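Local coordinates for protein putative transcriptional regulator (Methanosarcina mazei, PDB 3R0A) that probably binds DNA through a winged helix-turn-helix domain and acts as a transcriptional regulator, although its target and exact role are not established, at residues I43-L48 with Y86-Y91. Sequence-based numbering, arbitrary orientation.
Sequences IDTDAL and YIYKIY
Ile87 carries CG2 anti to its carbonyl carbon and CG1 between N and C (chi1 47°), which lays CG2 against Asp44 CB at 3.8 Å. Tyr88 CG is likewise anti to the carbonyl carbon (chi1 -53°), which brings ring atom CE2 near Thr45 CG2. The contact belongs to a winged helix fold. Residue Ile43, in the loop leading into helix 45-51, pairs with strand 84-90 of the beta-hairpin wing. Ile43 and Tyr88 form a single antiparallel hydrogen-bonded bridge. Tyr88 N donates to Ile43 O at 2.9 Å, and Ile43 N donates to Tyr88 O at 3.2 Å. On its other edge the strand pairs with strand 72-78, where the Ile87 backbone is hydrogen-bonded to that of Ser75. This one bridge joins the loop before helix 45-51 to the edge of the two-stranded wing, the place where winged helix domains often have a short third strand. Asp44 follows as the N-cap of helix 45-51. Its OD1 accepts from Ala47 N at 2.6 Å, nearly along the C-O axis. With an alanine here the carboxylate would be gone, which would probably leave Ala47 N without its capping acceptor and the first helical turn less firmly held. Thr45 CG2 approaches Tyr88 CE2 obliquely at 4.2 Å, and both side chains also touch Val63 of helix 56-68. Thr45 OG1 is hydrogen-bonded to Gln60 of that same helix. The Tyr88 side chain also touches Phe35 of helix 26-37. One water completes the link: it accepts from Thr45 N and donates to Tyr86 O, each at 3.0 Å.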
loop_
_atom_site.group_PDB
_atom_site.type_symbol
_atom_site.label_atom_id
_atom_site.label_comp_id
_atom_site.label_asym_id
_atom_site.label_seq_id
_atom_site.Cartn_x
_atom_site.Cartn_y
_atom_site.Cartn_z
ATOM N N ILE B 43 -14.040 8.329 -30.361
ATOM C CA ILE B 43 -14.172 7.025 -30.998
ATOM C C ILE B 43 -15.467 6.394 -30.509
ATOM O O ILE B 43 -15.965 6.722 -29.419
ATOM C CB ILE B 43 -12.927 6.117 -30.702
ATOM C CG1 ILE B 43 -11.617 6.906 -30.911
ATOM C CG2 ILE B 43 -12.937 4.838 -31.559
ATOM C CD1 ILE B 43 -10.396 6.352 -30.156
ATOM N N ASP B 44 -16.039 5.533 -31.340
ATOM C CA ASP B 44 -17.194 4.752 -30.929
ATOM C C ASP B 44 -16.816 3.288 -30.796
ATOM O O ASP B 44 -15.729 2.866 -31.200
ATOM C CB ASP B 44 -18.379 4.945 -31.882
ATOM C CG ASP B 44 -18.004 4.741 -33.329
ATOM O OD1 ASP B 44 -17.478 3.657 -33.670
ATOM O OD2 ASP B 44 -18.239 5.671 -34.129
ATOM N N THR B 45 -17.725 2.525 -30.212
ATOM C CA THR B 45 -17.483 1.121 -29.912
ATOM C C THR B 45 -17.422 0.236 -31.159
ATOM O O THR B 45 -16.701 -0.771 -31.165
ATOM C CB THR B 45 -18.528 0.593 -28.949
ATOM O OG1 THR B 45 -19.832 0.848 -29.488
ATOM C CG2 THR B 45 -18.382 1.303 -27.617
ATOM N N ASP B 46 -18.172 0.608 -32.202
ATOM C CA ASP B 46 -18.060 -0.062 -33.493
ATOM C C ASP B 46 -16.670 0.156 -34.105
ATOM O O ASP B 46 -15.997 -0.804 -34.490
ATOM C CB ASP B 46 -19.170 0.391 -34.445
ATOM C CG ASP B 46 -20.492 -0.325 -34.193
ATOM O OD1 ASP B 46 -21.530 0.171 -34.684
ATOM O OD2 ASP B 46 -20.516 -1.383 -33.512
ATOM N N ALA B 47 -16.232 1.413 -34.166
ATOM C CA ALA B 47 -14.892 1.744 -34.654
ATOM C C ALA B 47 -13.803 1.035 -33.843
ATOM O O ALA B 47 -12.847 0.487 -34.394
ATOM C CB ALA B 47 -14.682 3.260 -34.625
ATOM N N LEU B 48 -13.966 1.046 -32.524
ATOM C CA LEU B 48 -12.978 0.504 -31.615
ATOM C C LEU B 48 -12.905 -1.005 -31.718
ATOM O O LEU B 48 -11.835 -1.598 -31.539
ATOM C CB LEU B 48 -13.356 0.897 -30.196
ATOM C CG LEU B 48 -12.297 1.135 -29.135
ATOM C CD1 LEU B 48 -11.180 2.030 -29.640
ATOM C CD2 LEU B 48 -13.013 1.772 -27.971
ATOM N N TYR B 86 -23.219 6.735 -29.247
ATOM C CA TYR B 86 -22.392 7.325 -28.196
ATOM C C TYR B 86 -20.979 7.355 -28.688
ATOM O O TYR B 86 -20.511 6.407 -29.294
ATOM C CB TYR B 86 -22.426 6.508 -26.920
ATOM C CG TYR B 86 -23.694 6.597 -26.112
ATOM C CD1 TYR B 86 -24.180 7.833 -25.640
ATOM C CD2 TYR B 86 -24.397 5.440 -25.783
ATOM C CE1 TYR B 86 -25.329 7.898 -24.890
ATOM C CE2 TYR B 86 -25.552 5.499 -25.023
ATOM C CZ TYR B 86 -26.012 6.715 -24.585
ATOM O OH TYR B 86 -27.183 6.738 -23.827
ATOM N N ILE B 87 -20.302 8.460 -28.473
ATOM C CA ILE B 87 -18.845 8.500 -28.708
ATOM C C ILE B 87 -18.095 8.908 -27.435
ATOM O O ILE B 87 -18.624 9.674 -26.638
ATOM C CB ILE B 87 -18.450 9.417 -29.888
ATOM C CG1 ILE B 87 -19.177 10.762 -29.793
ATOM C CG2 ILE B 87 -18.661 8.676 -31.235
ATOM C CD1 ILE B 87 -18.631 11.847 -30.776
ATOM N N TYR B 88 -16.865 8.414 -27.276
ATOM C CA TYR B 88 -16.104 8.583 -26.026
ATOM C C TYR B 88 -14.751 9.217 -26.224
ATOM O O TYR B 88 -14.080 8.964 -27.221
ATOM C CB TYR B 88 -15.925 7.232 -25.329
ATOM C CG TYR B 88 -17.226 6.509 -25.124
ATOM C CD1 TYR B 88 -17.917 6.629 -23.919
ATOM C CD2 TYR B 88 -17.786 5.714 -26.145
ATOM C CE1 TYR B 88 -19.106 5.969 -23.717
ATOM C CE2 TYR B 88 -18.997 5.070 -25.955
ATOM C CZ TYR B 88 -19.645 5.204 -24.733
ATOM O OH TYR B 88 -20.833 4.574 -24.487
ATOM N N LYS B 89 -14.356 10.061 -25.281
ATOM C CA LYS B 89 -12.994 10.635 -25.302
ATOM C C LYS B 89 -12.347 10.494 -23.914
ATOM O O LYS B 89 -12.948 10.808 -22.895
ATOM C CB LYS B 89 -12.985 12.088 -25.827
ATOM C CG LYS B 89 -11.599 12.676 -26.144
ATOM C CD LYS B 89 -11.162 13.768 -25.152
ATOM C CE LYS B 89 -11.605 15.163 -25.590
ATOM N NZ LYS B 89 -10.476 15.865 -26.270
ATOM N N ILE B 90 -11.128 9.970 -23.887
ATOM C CA ILE B 90 -10.458 9.741 -22.604
ATOM C C ILE B 90 -10.178 11.089 -21.933
ATOM O O ILE B 90 -9.769 12.023 -22.600
ATOM C CB ILE B 90 -9.194 8.848 -22.754
ATOM C CG1 ILE B 90 -8.756 8.310 -21.384
ATOM C CG2 ILE B 90 -8.050 9.564 -23.574
ATOM C CD1 ILE B 90 -8.259 6.900 -21.430
ATOM N N TYR B 91 -10.476 11.209 -20.640
ATOM C CA TYR B 91 -10.074 12.395 -19.885
ATOM C C TYR B 91 -8.548 12.562 -19.801
ATOM O O TYR B 91 -7.797 11.646 -20.113
ATOM C CB TYR B 91 -10.657 12.351 -18.482
ATOM C CG TYR B 91 -12.125 12.710 -18.385
ATOM C CD1 TYR B 91 -12.606 13.933 -18.853
ATOM C CD2 TYR B 91 -13.028 11.828 -17.793
ATOM C CE1 TYR B 91 -13.953 14.249 -18.737
ATOM C CE2 TYR B 91 -14.366 12.130 -17.674
ATOM C CZ TYR B 91 -14.828 13.337 -18.144
ATOM O OH TYR B 91 -16.171 13.624 -18.023
HETATM O O HOH W 1 -20.568 3.406 -29.612
#